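Putative amidohydrolase/peptidase (Burkholderia cenocepacia, PDB 4WJB) probably acts as a zinc-dependent hydrolase of the peptidase M20 family, cleaving carbon-nitrogen bonds other than peptide bonds. Local coordinates at residues 68-73 with 192-197; 151-156 with 370-375; 166-169 with 175-178; 227-232 with 310-315. All coordinates share one frame; numbering follows the deposited sequence.

Contacts 1, 2 and 3 cluster in the catalytic part of the chain, while contact 4 (227-232 with 310-315) lies in the dimerisation domain, its centre about 27 Å from that of contact 2 and about 40 Å from that of contact 1. Contact 2 is the one at the metal site: the D372 side chain comes to about 6 Å from the bound zinc. F156 of contact 2 carries the link to contact 1, its CE2 lying 3.4 Å from Y194 OH. Contact 3 joins both, with L166 CD2 3.4 Å from R73 O and I176 CD1 4.0 Å from V151 CG1; I176 is still about 10 Å, side chain to side chain, from E141.

Contact 1 of 4, residues 68-73 with 192-197; sequences TVRVDR and GGYPVH
The guanidinium of R70 and the phenol of Y194 meet with their planes 71° apart, and only their polar ends touch. Y194 OH sits at the edge of the guanidinium and almost in its plane, 3.2 Å from NH2, in a hydrogen bond that is clearly bent (138° at the hydrogen). Seen from the phenol, NH2 arrives obliquely, neither over a face nor at an edge; the ring has a water near its plane at one edge instead, and F78 of strand 77-81 packs on its side chain. R70 reaches across because its chain is extended from CG to NE (chi2 -173°), coming from the opposite direction to the tyrosine. The stronger partner of its head is D134, which forms a salt bridge with NH2, so the phenol bond is the second hold on that nitrogen.

The same water completes the contact. It donates to D72 OD2 at 2.8 Å and accepts from G192 N at 3.0 Å. The carboxylate it meets is itself pinned, OD2 by N76 ND2 and OD1 by the backbone N of M74.

An ethanediol, probably from the crystallisation liquor, lies about 3 Å from the Y194 side chain. The arrangement ties the antiparallel hairpin of strands 68-71 and 77-81 to the loop entering strand 198-204, which belongs to the zinc-binding catalytic domain of the M20 fold.

Contact 2 of 4, residues 151-156 with 370-375; sequences VSAGVF and GHDACY
A153 presents its methyl to D372, and the two side chains meet closely: CB of A153 lies 3.4 Å from D372 OD1 and 3.7 Å from D372 CB. The aspartate sets off to the side of helix 151-157, but with CG anti to the carbonyl carbon (chi1 -67°) the carboxylate swings back until OD1 faces the first turn of that helix. There a water links the segments, donating to D372 OD1 at 2.8 Å and accepting from A153 N at 3.0 Å. It thus occupies a backbone N-H of that first turn.

D372 packs on E141, a residue seen to bind zinc in this protein although no zinc sits on it in this chain, and comes to about 4 Å from the zinc ligand H96, side chain to side chain. Helices 151-157 and 372-376 therefore meet right beside the metal centre of the M20 catalytic domain, with W138 of strand 133-138 touching both A153 and D372.

Y375 fills the other end of the interface. CG again lies anti to the carbonyl carbon, while chi2 of -13° turns the ring so that A153 C falls near its plane at an edge. CD2 rests 3.5 Å from G154 CA, where the glycine brings bare backbone to the ring. C374, the residue before Y375, turns its sulfur back over the helix start, where SG accepts from H371 N at 3.5 Å in a nearly straight bond. The imidazole of H371 meets that of H203, a ligand of the bound zinc.

Contact 3 of 4, residues 166-169 with 175-178; sequences LSRT and TIGE
A capping box opens helix 176-183, and its N-cap residue T175 is pressed against the end of helix 162-167, with T175 CB 3.3 Å from L166 O. Within the box T175 and E178 trade bonds: E178 N donates to T175 OG1 at 3.0 Å, and T175 N donates to E178 OE1, which it meets from above the carboxylate plane. T175 OG1 lies between the backbone N and the carbonyl carbon (chi1 72°), where it can face the helix start, while CG2 turns to T169 CG2 at 3.7 Å.

The next N-H groups are taken by carbonyls of 166-168. G177 N bonds to L166 O at 2.9 Å, in the carbonyl plane and on a lone pair, with 163° at the hydrogen. I176 N uses R168 O, also at 2.9 Å but more bent at the hydrogen. Beside these bonds, I176 CD1 packs on R168 CB, and L166 CD2 covers the CA of G177. The R168 head bends back to S167 OG, itself also hydrogen-bonded to E163 O, and to Y164, whose carbonyl takes NE and whose ring it meets as a cation-pi partner.

The two successive helices are thus joined at a capping box, with the isolated T169-T175 beta bridge beside it.

Contact 4 of 4, residues 227-232 with 310-315; sequences RWYEVT and ELDAAL
D312 OD1 is held by two groups: Y229 OH donates to it at 2.5 Å, and R316 NE forms a salt bridge with it. The phenol bond is very short, and its exact length is best read with caution. The carboxylate lies at the edge of the ring, the two planes only 27° apart, and the side chains cross at about a right angle. D312 gets there by holding CG anti to its own N (chi1 175°), which sends the carboxylate from the helix toward the strand. Charge from R316 probably helps keep the aspartate ionised.

L315, one turn further on, covers the same tyrosine. Its CD2 stands over the centre of one ring face, 4.0 Å from the centroid and 13° off the normal, a CH-pi contact. The ring is thus held at its hydroxyl and on that face. R227 adds a looser touch: NH1 reaches D312 CB at 4.2 Å with its edge, while its head is spent on D309 and D305 through salt bridges at NH2.

In the dimerisation domain, strand 227-232 and helix 310-315 run nearly parallel, their axes 17° apart and 10.5 Å at closest approach. The strand sits between 289-302 and 329-342, both antiparallel to it. Helix 305-326 lies on the face carrying Y229, with helix 251-268 alongside touching L315 through M258, whereas E230 points to the other face and forms a salt bridge with R287 of the second subunit.

Contact 1 of 4, residues 68-73 with 192-197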
loop_
_atom_site.group_PDB
_atom_site.type_symbol
_atom_site.label_atom_id
_atom_site.label_comp_id
_atom_site.label_asym_id
_atom_site.label_seq_id
_atom_site.Cartn_x
_atom_site.Cartn_y
_atom_site.Cartn_z
ATOM N N THR A 68 11.200 -53.882 2.301
ATOM C CA THR A 68 10.685 -54.085 0.957
ATOM C C THR A 68 10.145 -52.759 0.424
ATOM O O THR A 68 9.234 -52.169 1.009
ATOM C CB THR A 68 9.574 -55.147 0.923
ATOM O OG1 THR A 68 10.091 -56.401 1.390
ATOM C CG2 THR A 68 9.049 -55.318 -0.499
ATOM N N VAL A 69 10.710 -52.291 -0.684
ATOM C CA VAL A 69 10.331 -51.001 -1.249
ATOM C C VAL A 69 9.290 -51.158 -2.356
ATOM O O VAL A 69 9.424 -52.015 -3.225
ATOM C CB VAL A 69 11.571 -50.254 -1.805
ATOM C CG1 VAL A 69 11.157 -49.079 -2.678
ATOM C CG2 VAL A 69 12.459 -49.786 -0.657
ATOM N N ARG A 70 8.239 -50.346 -2.299
ATOM C CA ARG A 70 7.256 -50.287 -3.373
ATOM C C ARG A 70 7.063 -48.831 -3.778
ATOM O O ARG A 70 7.341 -47.922 -2.992
ATOM C CB ARG A 70 5.927 -50.918 -2.944
ATOM C CG ARG A 70 5.181 -50.143 -1.877
ATOM C CD ARG A 70 3.960 -50.910 -1.370
ATOM N NE ARG A 70 3.141 -50.097 -0.474
ATOM C CZ ARG A 70 3.363 -49.957 0.830
ATOM N NH1 ARG A 70 4.388 -50.580 1.405
ATOM N NH2 ARG A 70 2.561 -49.193 1.564
ATOM N N VAL A 71 6.607 -48.611 -5.008
ATOM C CA VAL A 71 6.376 -47.260 -5.520
ATOM C C VAL A 71 4.977 -47.186 -6.134
ATOM O O VAL A 71 4.589 -48.083 -6.884
ATOM C CB VAL A 71 7.434 -46.867 -6.580
ATOM C CG1 VAL A 71 7.215 -45.435 -7.067
ATOM C CG2 VAL A 71 8.849 -47.035 -6.031
ATOM N N ASP A 72 4.210 -46.139 -5.823
ATOM C CA ASP A 72 2.865 -46.040 -6.392
ATOM C C ASP A 72 2.849 -45.131 -7.627
ATOM O O ASP A 72 3.888 -44.608 -8.037
ATOM C CB ASP A 72 1.837 -45.574 -5.335
ATOM C CG ASP A 72 2.024 -44.120 -4.884
ATOM O OD1 ASP A 72 2.648 -43.305 -5.599
ATOM O OD2 ASP A 72 1.501 -43.788 -3.793
ATOM N N ARG A 73 1.669 -44.939 -8.207
ATOM C CA ARG A 73 1.552 -44.273 -9.497
ATOM C C ARG A 73 1.863 -42.775 -9.419
ATOM O O ARG A 73 2.092 -42.133 -10.444
ATOM C CB ARG A 73 0.152 -44.506 -10.076
ATOM C CG ARG A 73 -0.159 -45.982 -10.325
ATOM C CD ARG A 73 -1.574 -46.187 -10.832
ATOM N NE ARG A 73 -1.733 -45.781 -12.224
ATOM C CZ ARG A 73 -2.896 -45.769 -12.867
ATOM N NH1 ARG A 73 -4.010 -46.127 -12.239
ATOM N NH2 ARG A 73 -2.947 -45.392 -14.138
ATOM N N GLY A 192 -2.860 -44.783 -2.345
ATOM C CA GLY A 192 -3.815 -44.779 -1.249
ATOM C C GLY A 192 -4.894 -45.834 -1.415
ATOM O O GLY A 192 -4.727 -46.803 -2.167
ATOM N N GLY A 193 -5.999 -45.652 -0.701
ATOM C CA GLY A 193 -7.133 -46.551 -0.813
ATOM C C GLY A 193 -7.030 -47.832 0.001
ATOM O O GLY A 193 -7.783 -48.776 -0.234
ATOM N N TYR A 194 -6.103 -47.876 0.955
ATOM C CA TYR A 194 -5.970 -49.045 1.828
ATOM C C TYR A 194 -5.877 -48.601 3.291
ATOM O O TYR A 194 -5.449 -47.485 3.568
ATOM C CB TYR A 194 -4.747 -49.886 1.432
ATOM C CG TYR A 194 -3.442 -49.135 1.515
ATOM C CD1 TYR A 194 -2.737 -49.054 2.710
ATOM C CD2 TYR A 194 -2.911 -48.510 0.396
ATOM C CE1 TYR A 194 -1.541 -48.359 2.792
ATOM C CE2 TYR A 194 -1.718 -47.810 0.466
ATOM C CZ TYR A 194 -1.041 -47.736 1.666
ATOM O OH TYR A 194 0.145 -47.052 1.735
ATOM N N PRO A 195 -6.294 -49.469 4.228
ATOM C CA PRO A 195 -6.270 -49.142 5.661
ATOM C C PRO A 195 -4.868 -48.846 6.199
ATOM O O PRO A 195 -3.930 -49.611 5.948
ATOM C CB PRO A 195 -6.832 -50.406 6.320
ATOM C CG PRO A 195 -7.650 -51.061 5.255
ATOM C CD PRO A 195 -6.947 -50.765 3.967
ATOM N N VAL A 196 -4.738 -47.742 6.929
ATOM C CA VAL A 196 -3.499 -47.409 7.630
ATOM C C VAL A 196 -3.789 -47.320 9.124
ATOM O O VAL A 196 -4.712 -46.619 9.534
ATOM C CB VAL A 196 -2.895 -46.080 7.123
ATOM C CG1 VAL A 196 -1.741 -45.627 8.007
ATOM C CG2 VAL A 196 -2.439 -46.219 5.687
ATOM N N HIS A 197 -3.022 -48.044 9.938
ATOM C CA HIS A 197 -3.290 -48.096 11.372
ATOM C C HIS A 197 -3.066 -46.740 12.031
ATOM O O HIS A 197 -3.904 -46.261 12.794
ATOM C CB HIS A 197 -2.417 -49.156 12.053
ATOM C CG HIS A 197 -2.632 -49.248 13.532
ATOM N ND1 HIS A 197 -3.796 -49.735 14.087
ATOM C CD2 HIS A 197 -1.842 -48.887 14.571
ATOM C CE1 HIS A 197 -3.709 -49.684 15.404
ATOM N NE2 HIS A 197 -2.533 -49.173 15.725
HETATM O O HOH W 1 0.058 -45.649 -2.350
#

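Contact 2 of 4, residues 151-156 with 370-375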
loop_
_atom_site.group_PDB
_atom_site.type_symbol
_atom_site.label_atom_id
_atom_site.label_comp_id
_atom_site.label_asym_id
_atom_site.label_seq_id
_atom_site.Cartn_x
_atom_site.Cartn_y
_atom_site.Cartn_z
ATOM N N VAL A 151 0.641 -32.331 -3.341
ATOM C CA VAL A 151 -0.290 -32.889 -4.316
ATOM C C VAL A 151 -0.365 -34.410 -4.226
ATOM O O VAL A 151 -1.429 -34.986 -4.446
ATOM C CB VAL A 151 0.078 -32.468 -5.766
ATOM C CG1 VAL A 151 1.469 -32.962 -6.155
ATOM C CG2 VAL A 151 -0.964 -32.981 -6.754
ATOM N N SER A 152 0.743 -35.060 -3.868
ATOM C CA SER A 152 0.798 -36.523 -3.918
ATOM C C SER A 152 0.194 -37.166 -2.673
ATOM O O SER A 152 -0.539 -38.150 -2.765
ATOM C CB SER A 152 2.235 -37.004 -4.109
ATOM O OG SER A 152 2.251 -38.390 -4.400
ATOM N N ALA A 153 0.502 -36.611 -1.504
ATOM C CA ALA A 153 -0.195 -37.021 -0.300
ATOM C C ALA A 153 -1.673 -36.680 -0.476
ATOM O O ALA A 153 -2.547 -37.352 0.072
ATOM C CB ALA A 153 0.387 -36.343 0.933
ATOM N N GLY A 154 -1.939 -35.643 -1.267
ATOM C CA GLY A 154 -3.299 -35.260 -1.600
ATOM C C GLY A 154 -4.042 -36.349 -2.355
ATOM O O GLY A 154 -5.158 -36.716 -1.982
ATOM N N VAL A 155 -3.434 -36.863 -3.420
ATOM C CA VAL A 155 -4.024 -37.980 -4.160
ATOM C C VAL A 155 -4.189 -39.192 -3.241
ATOM O O VAL A 155 -5.211 -39.876 -3.268
ATOM C CB VAL A 155 -3.170 -38.382 -5.379
ATOM C CG1 VAL A 155 -3.821 -39.548 -6.122
ATOM C CG2 VAL A 155 -2.983 -37.195 -6.315
ATOM N N PHE A 156 -3.179 -39.436 -2.414
ATOM C CA PHE A 156 -3.212 -40.544 -1.458
ATOM C C PHE A 156 -4.411 -40.416 -0.525
ATOM O O PHE A 156 -5.000 -41.417 -0.105
ATOM C CB PHE A 156 -1.906 -40.582 -0.651
ATOM C CG PHE A 156 -1.786 -41.764 0.284
ATOM C CD1 PHE A 156 -2.333 -41.721 1.560
ATOM C CD2 PHE A 156 -1.099 -42.907 -0.106
ATOM C CE1 PHE A 156 -2.212 -42.804 2.423
ATOM C CE2 PHE A 156 -0.971 -43.990 0.753
ATOM C CZ PHE A 156 -1.531 -43.939 2.015
ATOM N N GLY A 370 1.251 -26.021 6.119
ATOM C CA GLY A 370 0.730 -27.285 5.634
ATOM C C GLY A 370 1.825 -28.328 5.530
ATOM O O GLY A 370 2.963 -28.011 5.184
ATOM N N HIS A 371 1.484 -29.574 5.848
ATOM C CA HIS A 371 2.394 -30.699 5.655
ATOM C C HIS A 371 1.621 -31.840 5.021
ATOM O O HIS A 371 0.390 -31.825 5.020
ATOM C CB HIS A 371 3.021 -31.149 6.984
ATOM C CG HIS A 371 3.737 -30.055 7.715
ATOM N ND1 HIS A 371 4.987 -29.604 7.343
ATOM C CD2 HIS A 371 3.377 -29.315 8.792
ATOM C CE1 HIS A 371 5.364 -28.634 8.158
ATOM N NE2 HIS A 371 4.407 -28.443 9.049
ATOM N N ASP A 372 2.337 -32.829 4.491
ATOM C CA ASP A 372 1.692 -34.014 3.931
ATOM C C ASP A 372 0.753 -34.655 4.950
ATOM O O ASP A 372 -0.331 -35.118 4.593
ATOM C CB ASP A 372 2.738 -35.031 3.468
ATOM C CG ASP A 372 3.548 -34.536 2.285
ATOM O OD1 ASP A 372 2.947 -34.170 1.257
ATOM O OD2 ASP A 372 4.792 -34.495 2.389
ATOM N N ALA A 373 1.161 -34.650 6.218
ATOM C CA ALA A 373 0.383 -35.283 7.278
ATOM C C ALA A 373 -1.000 -34.669 7.443
ATOM O O ALA A 373 -1.925 -35.342 7.896
ATOM C CB ALA A 373 1.140 -35.224 8.605
ATOM N N CYS A 374 -1.139 -33.394 7.083
ATOM C CA CYS A 374 -2.421 -32.703 7.189
ATOM C C CYS A 374 -3.477 -33.358 6.295
ATOM O O CYS A 374 -4.655 -33.409 6.649
ATOM C CB CYS A 374 -2.268 -31.220 6.836
ATOM S SG CYS A 374 -1.227 -30.305 8.005
ATOM N N TYR A 375 -3.042 -33.854 5.141
ATOM C CA TYR A 375 -3.930 -34.549 4.219
ATOM C C TYR A 375 -4.092 -36.018 4.629
ATOM O O TYR A 375 -5.187 -36.572 4.567
ATOM C CB TYR A 375 -3.406 -34.451 2.778
ATOM C CG TYR A 375 -3.610 -33.096 2.108
ATOM C CD1 TYR A 375 -4.454 -32.140 2.660
ATOM C CD2 TYR A 375 -2.957 -32.784 0.918
ATOM C CE1 TYR A 375 -4.642 -30.904 2.042
ATOM C CE2 TYR A 375 -3.137 -31.558 0.294
ATOM C CZ TYR A 375 -3.982 -30.622 0.860
ATOM O OH TYR A 375 -4.161 -29.404 0.245
HETATM O O HOH W 2 2.800 -34.638 -1.466
#

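Contact 3 of 4, residues 166-169 with 175-178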
loop_
_atom_site.group_PDB
_atom_site.type_symbol
_atom_site.label_atom_id
_atom_site.label_comp_id
_atom_site.label_asym_id
_atom_site.label_seq_id
_atom_site.Cartn_x
_atom_site.Cartn_y
_atom_site.Cartn_z
ATOM N N LEU A 166 -1.264 -36.337 -11.806
ATOM C CA LEU A 166 -0.312 -36.719 -12.844
ATOM C C LEU A 166 -0.173 -35.661 -13.927
ATOM O O LEU A 166 0.822 -35.641 -14.651
ATOM C CB LEU A 166 -0.721 -38.052 -13.479
ATOM C CG LEU A 166 -0.565 -39.300 -12.611
ATOM C CD1 LEU A 166 -1.168 -40.519 -13.305
ATOM C CD2 LEU A 166 0.902 -39.552 -12.287
ATOM N N SER A 167 -1.170 -34.784 -14.037
ATOM C CA SER A 167 -1.217 -33.826 -15.135
ATOM C C SER A 167 -0.675 -32.451 -14.754
ATOM O O SER A 167 -0.636 -31.553 -15.586
ATOM C CB SER A 167 -2.650 -33.687 -15.666
ATOM O OG SER A 167 -3.532 -33.204 -14.670
ATOM N N ARG A 168 -0.251 -32.282 -13.506
ATOM C CA ARG A 168 0.349 -31.010 -13.103
ATOM C C ARG A 168 1.638 -30.796 -13.894
ATOM O O ARG A 168 2.469 -31.698 -13.989
ATOM C CB ARG A 168 0.614 -30.987 -11.595
ATOM C CG ARG A 168 -0.627 -31.248 -10.736
ATOM C CD ARG A 168 -1.755 -30.256 -11.041
ATOM N NE ARG A 168 -2.627 -30.688 -12.134
ATOM C CZ ARG A 168 -3.403 -29.869 -12.843
ATOM N NH1 ARG A 168 -3.409 -28.565 -12.592
ATOM N NH2 ARG A 168 -4.163 -30.351 -13.816
ATOM N N THR A 169 1.791 -29.611 -14.480
ATOM C CA THR A 169 2.910 -29.354 -15.382
ATOM C C THR A 169 3.895 -28.341 -14.807
ATOM O O THR A 169 3.524 -27.514 -13.976
ATOM C CB THR A 169 2.417 -28.839 -16.747
ATOM O OG1 THR A 169 1.914 -27.505 -16.600
ATOM C CG2 THR A 169 1.317 -29.732 -17.286
ATOM N N THR A 175 4.722 -32.820 -17.468
ATOM C CA THR A 175 3.808 -33.223 -16.406
ATOM C C THR A 175 4.490 -34.102 -15.360
ATOM O O THR A 175 5.559 -34.669 -15.601
ATOM C CB THR A 175 2.589 -33.990 -16.962
ATOM O OG1 THR A 175 3.000 -35.292 -17.401
ATOM C CG2 THR A 175 1.956 -33.234 -18.119
ATOM N N ILE A 176 3.862 -34.201 -14.193
ATOM C CA ILE A 176 4.359 -35.048 -13.119
ATOM C C ILE A 176 4.447 -36.494 -13.595
ATOM O O ILE A 176 5.437 -37.185 -13.344
ATOM C CB ILE A 176 3.463 -34.938 -11.864
ATOM C CG1 ILE A 176 3.809 -33.662 -11.087
ATOM C CG2 ILE A 176 3.616 -36.171 -10.968
ATOM C CD1 ILE A 176 3.015 -33.475 -9.800
ATOM N N GLY A 177 3.421 -36.937 -14.317
ATOM C CA GLY A 177 3.416 -38.271 -14.886
ATOM C C GLY A 177 4.605 -38.515 -15.798
ATOM O O GLY A 177 5.263 -39.553 -15.714
ATOM N N GLU A 178 4.890 -37.552 -16.667
ATOM C CA GLU A 178 5.995 -37.691 -17.609
ATOM C C GLU A 178 7.336 -37.733 -16.883
ATOM O O GLU A 178 8.210 -38.537 -17.223
ATOM C CB GLU A 178 5.965 -36.555 -18.639
ATOM C CG GLU A 178 4.838 -36.718 -19.653
ATOM C CD GLU A 178 4.497 -35.442 -20.402
ATOM O OE1 GLU A 178 5.101 -34.384 -20.125
ATOM O OE2 GLU A 178 3.617 -35.504 -21.282
#

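Contact 4 of 4, residues 227-232 with 310-315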
loop_
_atom_site.group_PDB
_atom_site.type_symbol
_atom_site.label_atom_id
_atom_site.label_comp_id
_atom_site.label_asym_id
_atom_site.label_seq_id
_atom_site.Cartn_x
_atom_site.Cartn_y
_atom_site.Cartn_z
ATOM N N ARG A 227 -9.209 -18.503 7.035
ATOM C CA ARG A 227 -10.203 -17.723 6.301
ATOM C C ARG A 227 -9.523 -16.496 5.689
ATOM O O ARG A 227 -8.918 -15.697 6.407
ATOM C CB ARG A 227 -11.353 -17.281 7.214
ATOM C CG ARG A 227 -11.916 -18.368 8.114
ATOM C CD ARG A 227 -13.211 -18.957 7.578
ATOM N NE ARG A 227 -13.661 -20.075 8.404
ATOM C CZ ARG A 227 -14.662 -20.022 9.279
ATOM N NH1 ARG A 227 -15.354 -18.903 9.444
ATOM N NH2 ARG A 227 -14.982 -21.101 9.980
ATOM N N TRP A 228 -9.614 -16.348 4.370
ATOM C CA TRP A 228 -8.999 -15.212 3.684
ATOM C C TRP A 228 -10.068 -14.258 3.160
ATOM O O TRP A 228 -11.129 -14.696 2.708
ATOM C CB TRP A 228 -8.120 -15.673 2.515
ATOM C CG TRP A 228 -6.930 -16.506 2.890
ATOM C CD1 TRP A 228 -6.706 -17.143 4.076
ATOM C CD2 TRP A 228 -5.795 -16.791 2.061
ATOM N NE1 TRP A 228 -5.506 -17.809 4.036
ATOM C CE2 TRP A 228 -4.926 -17.610 2.813
ATOM C CE3 TRP A 228 -5.428 -16.430 0.760
ATOM C CZ2 TRP A 228 -3.712 -18.072 2.307
ATOM C CZ3 TRP A 228 -4.222 -16.892 0.258
ATOM C CH2 TRP A 228 -3.378 -17.708 1.032
ATOM N N TYR A 229 -9.771 -12.961 3.204
ATOM C CA TYR A 229 -10.709 -11.936 2.764
ATOM C C TYR A 229 -10.041 -10.891 1.879
ATOM O O TYR A 229 -8.834 -10.658 1.967
ATOM C CB TYR A 229 -11.348 -11.222 3.960
ATOM C CG TYR A 229 -12.020 -12.125 4.966
ATOM C CD1 TYR A 229 -11.283 -12.747 5.963
ATOM C CD2 TYR A 229 -13.393 -12.341 4.931
ATOM C CE1 TYR A 229 -11.885 -13.572 6.887
ATOM C CE2 TYR A 229 -14.009 -13.166 5.857
ATOM C CZ TYR A 229 -13.245 -13.776 6.833
ATOM O OH TYR A 229 -13.831 -14.597 7.765
ATOM N N GLU A 230 -10.844 -10.266 1.027
ATOM C CA GLU A 230 -10.436 -9.061 0.322
ATOM C C GLU A 230 -11.403 -7.950 0.693
ATOM O O GLU A 230 -12.619 -8.152 0.690
ATOM C CB GLU A 230 -10.409 -9.287 -1.190
ATOM C CG GLU A 230 -9.278 -10.194 -1.642
ATOM C CD GLU A 230 -9.246 -10.380 -3.140
ATOM O OE1 GLU A 230 -10.252 -10.053 -3.799
ATOM O OE2 GLU A 230 -8.214 -10.856 -3.658
ATOM N N VAL A 231 -10.858 -6.787 1.035
ATOM C CA VAL A 231 -11.667 -5.659 1.467
ATOM C C VAL A 231 -11.364 -4.423 0.632
ATOM O O VAL A 231 -10.206 -4.031 0.490
ATOM C CB VAL A 231 -11.438 -5.320 2.951
ATOM C CG1 VAL A 231 -12.248 -4.087 3.338
ATOM C CG2 VAL A 231 -11.801 -6.503 3.836
ATOM N N THR A 232 -12.408 -3.821 0.076
ATOM C CA THR A 232 -12.258 -2.570 -0.658
ATOM C C THR A 232 -13.030 -1.450 0.021
ATOM O O THR A 232 -14.244 -1.541 0.208
ATOM C CB THR A 232 -12.732 -2.703 -2.115
ATOM O OG1 THR A 232 -11.854 -3.585 -2.819
ATOM C CG2 THR A 232 -12.723 -1.345 -2.802
ATOM N N GLU A 310 -16.082 -16.714 14.919
ATOM C CA GLU A 310 -16.162 -15.505 15.738
ATOM C C GLU A 310 -15.316 -14.380 15.150
ATOM O O GLU A 310 -15.710 -13.209 15.180
ATOM C CB GLU A 310 -15.730 -15.799 17.175
ATOM C CG GLU A 310 -16.592 -16.842 17.873
ATOM C CD GLU A 310 -16.296 -16.952 19.357
ATOM O OE1 GLU A 310 -15.498 -16.138 19.871
ATOM O OE2 GLU A 310 -16.870 -17.846 20.013
ATOM N N LEU A 311 -14.147 -14.736 14.622
ATOM C CA LEU A 311 -13.277 -13.763 13.971
ATOM C C LEU A 311 -13.949 -13.186 12.733
ATOM O O LEU A 311 -13.868 -11.983 12.479
ATOM C CB LEU A 311 -11.943 -14.400 13.594
ATOM C CG LEU A 311 -11.029 -14.693 14.785
ATOM C CD1 LEU A 311 -9.883 -15.594 14.369
ATOM C CD2 LEU A 311 -10.508 -13.388 15.364
ATOM N N ASP A 312 -14.612 -14.051 11.971
ATOM C CA ASP A 312 -15.340 -13.626 10.786
ATOM C C ASP A 312 -16.412 -12.611 11.157
ATOM O O ASP A 312 -16.507 -11.537 10.558
ATOM C CB ASP A 312 -15.977 -14.823 10.082
ATOM C CG ASP A 312 -16.845 -14.408 8.910
ATOM O OD1 ASP A 312 -16.292 -14.170 7.815
ATOM O OD2 ASP A 312 -18.077 -14.312 9.088
ATOM N N ALA A 313 -17.211 -12.960 12.157
ATOM C CA ALA A 313 -18.289 -12.099 12.611
ATOM C C ALA A 313 -17.750 -10.767 13.129
ATOM O O ALA A 313 -18.315 -9.705 12.843
ATOM C CB ALA A 313 -19.105 -12.800 13.688
ATOM N N ALA A 314 -16.653 -10.822 13.879
ATOM C CA ALA A 314 -16.088 -9.612 14.476
ATOM C C ALA A 314 -15.554 -8.659 13.408
ATOM O O ALA A 314 -15.772 -7.447 13.476
ATOM C CB ALA A 314 -14.990 -9.971 15.465
ATOM N N LEU A 315 -14.859 -9.219 12.423
ATOM C CA LEU A 315 -14.314 -8.440 11.319
ATOM C C LEU A 315 -15.424 -7.756 10.524
ATOM O O LEU A 315 -15.338 -6.564 10.227
ATOM C CB LEU A 315 -13.484 -9.329 10.394
ATOM C CG LEU A 315 -12.951 -8.693 9.106
ATOM C CD1 LEU A 315 -11.943 -7.598 9.405
ATOM C CD2 LEU A 315 -12.336 -9.756 8.204
#